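Halocarboxylic acid dehalogenase DehI (Pseudomonas putida, PDB 3BJX) probably hydrolyses the carbon-halogen bond of 2-haloalkanoic acids, as expected of a group I alpha-haloacid dehalogenase with its own, mostly helical fold. Local coordinates at residues N100-L105 and G113-V118; E141-R146 and S259-M264; E156-I161 and G249-A254. All blocks are in the same frame, centred on the assembly; numbering follows the deposited sequence.

Interaction 1: residues N100-L105 and G113-V118; sequences NLKERL and GEIEKV
I115 reaches L105 through a stretched branch: chi1 of -63° sets CG1 beside its backbone N, and chi2 of 165° extends CD1 straight on toward helix 101-107. The end methyl therefore does the touching, with I115 CD1 3.9 Å from L105 CB. It also lies 3.9 Å from K102 O, a van der Waals contact of the methyl with the backbone carbonyl oxygen one turn earlier. I115 CD1 further approaches the aliphatic stem of K102, at 4.3 Å from CG. L105 meets the methyl with its CB, and the L105 side chain also packs on F110 and on I217 of helix 212-223. F110, in the connecting loop, touches both I115 and L105, and L298 of helix 267-299 meets both K102 and I115. No hydrogen bond crosses between the segments. The polar work is done at the helix start, where N100 is the N-cap: E103 N donates to N100 OD1 at 2.8 Å, with an N-H...O angle of 160°. The arrangement is that of a helix-loop-helix connection, a capped short helix packed by aliphatic side chains against the start of the long helix 112-143 that follows it.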
# COMPACT_ATOMS: atom_id res chain seq x y z
N ASN A 100 15.17 -28.15 6.91
CA ASN A 100 14.67 -29.24 6.07
C ASN A 100 13.20 -29.49 6.40
O ASN A 100 12.88 -30.25 7.31
CB ASN A 100 15.54 -30.50 6.20
CG ASN A 100 15.02 -31.66 5.36
OD1 ASN A 100 13.87 -32.08 5.50
ND2 ASN A 100 15.87 -32.20 4.49
N LEU A 101 12.31 -28.83 5.65
CA LEU A 101 10.86 -28.84 5.92
C LEU A 101 10.16 -30.21 5.77
O LEU A 101 9.20 -30.50 6.48
CB LEU A 101 10.14 -27.78 5.07
CG LEU A 101 8.66 -27.51 5.32
CD1 LEU A 101 8.34 -27.28 6.82
CD2 LEU A 101 8.22 -26.31 4.49
N LYS A 102 10.64 -31.03 4.84
CA LYS A 102 10.11 -32.37 4.65
C LYS A 102 10.32 -33.25 5.90
O LYS A 102 9.35 -33.80 6.41
CB LYS A 102 10.76 -32.98 3.42
CG LYS A 102 10.30 -34.37 3.08
CD LYS A 102 11.08 -34.91 1.87
CE LYS A 102 11.37 -33.79 0.86
NZ LYS A 102 11.12 -34.25 -0.53
N GLU A 103 11.56 -33.37 6.37
CA GLU A 103 11.86 -34.08 7.64
C GLU A 103 11.08 -33.52 8.84
O GLU A 103 10.68 -34.27 9.74
CB GLU A 103 13.37 -34.07 7.94
CG GLU A 103 14.27 -34.93 7.02
CD GLU A 103 13.89 -36.43 6.97
OE1 GLU A 103 13.35 -36.99 7.97
OE2 GLU A 103 14.14 -37.04 5.91
N ARG A 104 10.87 -32.21 8.85
CA ARG A 104 10.04 -31.53 9.84
C ARG A 104 8.59 -31.99 9.82
O ARG A 104 7.96 -32.15 10.86
CB ARG A 104 10.11 -30.00 9.65
CG ARG A 104 9.18 -29.19 10.57
CD ARG A 104 9.57 -29.38 12.04
NE ARG A 104 8.63 -28.80 13.00
CZ ARG A 104 7.69 -29.47 13.67
NH1 ARG A 104 7.53 -30.77 13.47
NH2 ARG A 104 6.90 -28.83 14.54
N LEU A 105 8.05 -32.15 8.62
CA LEU A 105 6.68 -32.59 8.45
C LEU A 105 6.55 -34.07 8.78
O LEU A 105 5.55 -34.48 9.34
CB LEU A 105 6.14 -32.24 7.05
CG LEU A 105 5.98 -30.72 6.81
CD1 LEU A 105 5.68 -30.42 5.35
CD2 LEU A 105 4.94 -30.07 7.75
N GLY A 113 2.57 -39.11 1.02
CA GLY A 113 1.31 -38.81 0.34
C GLY A 113 0.67 -37.51 0.78
O GLY A 113 -0.01 -36.85 -0.00
N GLU A 114 0.86 -37.14 2.05
CA GLU A 114 0.29 -35.91 2.59
C GLU A 114 1.14 -34.68 2.25
O GLU A 114 0.63 -33.65 1.89
CB GLU A 114 0.11 -36.03 4.09
CG GLU A 114 -0.93 -37.05 4.55
CD GLU A 114 -0.82 -37.34 6.06
OE1 GLU A 114 0.26 -37.77 6.53
OE2 GLU A 114 -1.83 -37.13 6.78
N ILE A 115 2.46 -34.81 2.40
CA ILE A 115 3.40 -33.80 1.95
C ILE A 115 3.23 -33.48 0.43
O ILE A 115 3.41 -32.32 0.03
CB ILE A 115 4.85 -34.22 2.30
CG1 ILE A 115 5.01 -34.31 3.84
CG2 ILE A 115 5.85 -33.24 1.70
CD1 ILE A 115 6.28 -35.07 4.34
N GLU A 116 2.84 -34.48 -0.37
CA GLU A 116 2.53 -34.29 -1.80
C GLU A 116 1.30 -33.41 -2.03
O GLU A 116 1.25 -32.60 -2.98
CB GLU A 116 2.42 -35.64 -2.55
CG GLU A 116 2.19 -35.58 -4.10
CD GLU A 116 3.23 -34.74 -4.88
OE1 GLU A 116 4.45 -35.00 -4.79
OE2 GLU A 116 2.81 -33.82 -5.61
N LYS A 117 0.33 -33.53 -1.13
CA LYS A 117 -0.85 -32.70 -1.17
C LYS A 117 -0.52 -31.25 -0.85
O LYS A 117 -1.05 -30.36 -1.49
CB LYS A 117 -1.92 -33.25 -0.23
CG LYS A 117 -2.39 -34.65 -0.59
CD LYS A 117 -2.55 -34.75 -2.08
CE LYS A 117 -3.21 -36.04 -2.46
NZ LYS A 117 -3.65 -35.92 -3.88
N VAL A 118 0.37 -31.02 0.13
CA VAL A 118 0.86 -29.68 0.49
C VAL A 118 1.61 -29.10 -0.72
O VAL A 118 1.25 -28.04 -1.23
CB VAL A 118 1.76 -29.74 1.78
CG1 VAL A 118 2.53 -28.43 2.04
CG2 VAL A 118 0.93 -30.17 3.03

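Interaction 2: residues E141-R146 and S259-M264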
# COMPACT_ATOMS: atom_id res chain seq x y z
N GLU A 141 -1.08 0.49 -12.26
CA GLU A 141 -0.33 1.47 -13.03
C GLU A 141 -1.23 2.35 -13.91
O GLU A 141 -1.07 3.58 -13.95
CB GLU A 141 0.73 0.73 -13.83
CG GLU A 141 2.07 1.42 -13.99
CD GLU A 141 2.66 1.98 -12.72
OE1 GLU A 141 2.52 1.38 -11.63
OE2 GLU A 141 3.29 3.04 -12.81
N SER A 142 -2.19 1.74 -14.60
CA SER A 142 -3.14 2.47 -15.45
C SER A 142 -4.17 3.26 -14.62
O SER A 142 -4.53 4.40 -14.96
CB SER A 142 -3.82 1.54 -16.46
OG SER A 142 -4.45 0.44 -15.82
N MSE A 143 -4.63 2.65 -13.53
CA MSE A 143 -5.42 3.35 -12.52
C MSE A 143 -4.78 4.67 -12.13
O MSE A 143 -5.46 5.67 -11.94
CB MSE A 143 -5.58 2.48 -11.27
CG MSE A 143 -6.41 3.09 -10.17
SE MSE A 143 -8.19 3.62 -10.79
CE MSE A 143 -8.73 1.95 -11.66
N GLN A 144 -3.46 4.67 -12.03
CA GLN A 144 -2.70 5.89 -11.71
C GLN A 144 -2.18 6.71 -12.92
O GLN A 144 -1.27 7.50 -12.77
CB GLN A 144 -1.58 5.56 -10.72
CG GLN A 144 -2.08 5.08 -9.37
CD GLN A 144 -0.93 4.71 -8.46
OE1 GLN A 144 0.17 5.24 -8.61
NE2 GLN A 144 -1.16 3.80 -7.51
N MSE A 145 -2.78 6.53 -14.10
CA MSE A 145 -2.45 7.34 -15.30
C MSE A 145 -0.98 7.25 -15.78
O MSE A 145 -0.37 8.25 -16.19
CB MSE A 145 -2.83 8.80 -15.07
CG MSE A 145 -4.15 9.02 -14.36
SE MSE A 145 -5.61 8.85 -15.60
CE MSE A 145 -5.25 10.38 -16.78
N ARG A 146 -0.42 6.05 -15.69
CA ARG A 146 0.90 5.79 -16.24
C ARG A 146 0.74 4.69 -17.29
O ARG A 146 -0.19 3.88 -17.20
CB ARG A 146 1.94 5.47 -15.14
CG ARG A 146 2.44 6.73 -14.41
CD ARG A 146 3.58 6.45 -13.42
NE ARG A 146 3.15 5.61 -12.31
CZ ARG A 146 2.72 6.04 -11.12
NH1 ARG A 146 2.65 7.34 -10.85
NH2 ARG A 146 2.35 5.15 -10.20
N SER A 259 -9.31 7.99 -15.78
CA SER A 259 -10.16 8.91 -16.52
C SER A 259 -11.37 8.19 -17.15
O SER A 259 -12.47 8.74 -17.22
CB SER A 259 -9.35 9.67 -17.59
OG SER A 259 -8.60 8.79 -18.42
N GLU A 260 -11.17 6.95 -17.58
CA GLU A 260 -12.23 6.21 -18.25
C GLU A 260 -13.27 5.60 -17.30
O GLU A 260 -14.24 5.00 -17.74
CB GLU A 260 -11.64 5.12 -19.13
CG GLU A 260 -12.59 4.61 -20.18
CD GLU A 260 -12.00 3.47 -20.98
OE1 GLU A 260 -10.78 3.50 -21.24
OE2 GLU A 260 -12.79 2.56 -21.36
N LEU A 261 -13.07 5.76 -15.99
CA LEU A 261 -13.96 5.14 -15.02
C LEU A 261 -14.78 6.19 -14.28
O LEU A 261 -15.51 5.85 -13.35
CB LEU A 261 -13.18 4.30 -14.01
CG LEU A 261 -12.31 3.17 -14.56
CD1 LEU A 261 -11.22 2.91 -13.59
CD2 LEU A 261 -13.11 1.92 -14.80
N MSE A 262 -14.65 7.44 -14.72
CA MSE A 262 -15.41 8.57 -14.17
C MSE A 262 -16.93 8.37 -14.29
O MSE A 262 -17.66 8.63 -13.33
CB MSE A 262 -14.98 9.88 -14.84
CG MSE A 262 -14.21 10.86 -13.95
SE MSE A 262 -12.46 10.27 -13.25
CE MSE A 262 -11.67 11.99 -12.75
N SER A 263 -17.39 7.89 -15.45
CA SER A 263 -18.79 7.51 -15.67
C SER A 263 -19.24 6.30 -14.84
O SER A 263 -20.43 6.15 -14.54
CB SER A 263 -19.02 7.19 -17.15
OG SER A 263 -19.25 8.35 -17.92
N MSE A 264 -18.29 5.45 -14.48
CA MSE A 264 -18.54 4.16 -13.84
C MSE A 264 -18.57 4.16 -12.30
O MSE A 264 -19.44 3.53 -11.70
CB MSE A 264 -17.50 3.15 -14.32
CG MSE A 264 -17.99 2.13 -15.32
SE MSE A 264 -17.02 0.43 -15.08
CE MSE A 264 -16.81 0.52 -13.13
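Two selenomethionines make the first shell, M143 against L261 and M145 against S259. The terminal methyl M143 CE stands 3.3 Å from L261 CD1, closer than ordinary carbon-carbon contact, so the exact placing of one of these methyls is doubtful; the side chains cross at about a right angle. M143 starts away from the loop, and the bends at chi2 and chi3 turn its end back toward L261. M145 is likewise curled and places M145 SE 3.8 Å from S259 N, with M145 CE 4.1 Å from S259 OG. No hydrogen bond joins the segments. Y63 of helix 63-71 touches both M143 and L261, and residues L273, T274 and L277 of helix 267-299 pack on M143.

One shell further out, the end of helix 112-143 fixes where M145 lies. R146 N bonds to E141 O at 3.1 Å and M145 N to S142 O at 2.9 Å, with M145 at positive phi (60°). The R146 side chain folds back, and its NE forms a salt bridge to E141 OE2 at 2.6 Å. That bond is nearly straight (174°) and lies in the guanidinium plane, though it meets the carboxylate from above its plane. R244 and R248 also pair with E141, while R146 NH1 binds D194 of the second subunit. The helix end is a Schellman motif, with M145 as its C-prime residue, packed on the 259-264 loop beside the second subunit.

Interaction 3: residues E156-I161 and G249-A254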
# COMPACT_ATOMS: atom_id res chain seq x y z
N GLU A 156 7.00 -13.86 -31.58
CA GLU A 156 7.16 -15.00 -30.68
C GLU A 156 6.67 -14.72 -29.26
O GLU A 156 6.18 -15.61 -28.58
CB GLU A 156 8.63 -15.45 -30.66
CG GLU A 156 9.12 -16.05 -31.97
CD GLU A 156 9.63 -15.02 -33.00
OE1 GLU A 156 10.40 -14.08 -32.65
OE2 GLU A 156 9.28 -15.20 -34.19
N LEU A 157 6.80 -13.47 -28.81
CA LEU A 157 6.35 -13.08 -27.48
C LEU A 157 4.92 -12.56 -27.49
O LEU A 157 4.27 -12.46 -26.45
CB LEU A 157 7.30 -12.05 -26.89
CG LEU A 157 8.69 -12.54 -26.49
CD1 LEU A 157 9.61 -11.36 -26.26
CD2 LEU A 157 8.59 -13.39 -25.22
N ARG A 158 4.43 -12.21 -28.67
CA ARG A 158 3.05 -11.84 -28.88
C ARG A 158 2.15 -13.06 -29.01
O ARG A 158 0.93 -12.97 -28.75
CB ARG A 158 2.95 -11.01 -30.14
CG ARG A 158 2.94 -9.53 -29.88
CD ARG A 158 2.47 -8.79 -31.11
NE ARG A 158 3.57 -8.63 -32.06
CZ ARG A 158 3.70 -9.27 -33.22
NH1 ARG A 158 2.78 -10.14 -33.63
NH2 ARG A 158 4.76 -9.04 -33.98
N ALA A 159 2.74 -14.18 -29.41
CA ALA A 159 2.01 -15.44 -29.55
C ALA A 159 1.33 -15.72 -28.23
O ALA A 159 1.82 -15.35 -27.18
CB ALA A 159 2.96 -16.59 -29.94
N SER A 160 0.18 -16.37 -28.28
CA SER A 160 -0.49 -16.72 -27.03
C SER A 160 -0.25 -18.16 -26.63
O SER A 160 0.12 -19.00 -27.45
CB SER A 160 -1.98 -16.36 -27.05
OG SER A 160 -2.50 -16.49 -28.34
N ILE A 161 -0.43 -18.41 -25.34
CA ILE A 161 -0.41 -19.74 -24.77
C ILE A 161 -1.88 -20.24 -24.66
O ILE A 161 -2.81 -19.42 -24.62
CB ILE A 161 0.29 -19.70 -23.36
CG1 ILE A 161 -0.59 -18.95 -22.35
CG2 ILE A 161 1.71 -19.09 -23.47
CD1 ILE A 161 0.03 -18.75 -20.99
N GLY A 249 6.39 -2.87 -20.76
CA GLY A 249 6.89 -3.54 -21.96
C GLY A 249 5.88 -4.51 -22.54
O GLY A 249 6.16 -5.19 -23.52
N LEU A 250 4.70 -4.59 -21.94
CA LEU A 250 3.69 -5.51 -22.46
C LEU A 250 3.37 -5.16 -23.92
O LEU A 250 3.41 -3.98 -24.30
CB LEU A 250 2.42 -5.46 -21.61
CG LEU A 250 2.27 -6.46 -20.47
CD1 LEU A 250 1.09 -6.09 -19.60
CD2 LEU A 250 2.08 -7.88 -21.01
N PRO A 251 3.10 -6.19 -24.75
CA PRO A 251 2.51 -5.90 -26.06
C PRO A 251 1.01 -5.63 -25.88
O PRO A 251 0.37 -6.20 -24.97
CB PRO A 251 2.73 -7.22 -26.83
CG PRO A 251 2.78 -8.27 -25.79
CD PRO A 251 3.34 -7.64 -24.55
N GLY A 252 0.45 -4.78 -26.74
CA GLY A 252 -0.95 -4.43 -26.64
C GLY A 252 -1.23 -3.54 -25.45
O GLY A 252 -0.38 -2.75 -25.04
N SER A 253 -2.43 -3.67 -24.89
CA SER A 253 -2.88 -2.86 -23.77
C SER A 253 -3.39 -3.76 -22.65
O SER A 253 -3.82 -4.90 -22.89
CB SER A 253 -4.00 -1.91 -24.21
OG SER A 253 -3.54 -1.07 -25.25
N ALA A 254 -3.35 -3.22 -21.44
CA ALA A 254 -3.85 -3.89 -20.27
C ALA A 254 -4.36 -2.80 -19.35
O ALA A 254 -4.08 -1.61 -19.57
CB ALA A 254 -2.75 -4.69 -19.61
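R158 and P251 meet through carbon alone, the arginine stem running alongside the proline ring in the opposite direction. The close part of the contact is small: R158 CG lies 3.8 Å from P251 CB, at ordinary van der Waals distance, and the two segments together bury 78 Å². The backbones approach most nearly at the same pair, with R158 CA and P251 CA 6.6 Å apart. The proline is the buried partner. Besides R158, its ring is touched by Y79 of helix 78-90 and by V153, so it contacts both the end of helix 155-158 and the start of helix 78-90.

The other side is loose. No hydrogen bond crosses between the two segments. L157 gives the proline little, its carbonyl oxygen L157 O being 4.5 Å from P251 CG. The arginine runs away from the ring beyond CG: R158 CD is already 4.6 Å from P251 CB, and R158 CZ 6.8 Å from the same atom. The chi3 bend (-82°) turns only the guanidinium end, beyond CD, and NE makes a weak hydrogen bond to V153 O. R158 is exposed and also touches a crystal neighbour, so lattice packing may contribute to its pose.

Backbone hydrogen bonds between L157 and Y79 and between A159 and R78 tie the end of helix 155-158 to the same helix start. A helix C-terminus and a proline-bearing loop thus converge on the beginning of helix 78-90, a peripheral junction of irregular chain between helices in this mostly helical fold.

Interactions 1 and 2 both use helix 112-143, near its start and at its end, and lie on opposite sides of the chain's centre, their centres about 45 Å apart. Interaction 1 is the buried, aliphatic one and joins neighbours in sequence. Interactions 2 and 3 are partly buried and bring in the same connection, between helices 230-248 and 267-299, from far along the chain; they touch, with S142 OG 4.3 Å from A254 O. No hydrogen bond crosses any of the three. E141 gathers three arginines beside interaction 2, the only one of the three that meets the second subunit, whereas interaction 3 rests on a proline beside an exposed arginine stem.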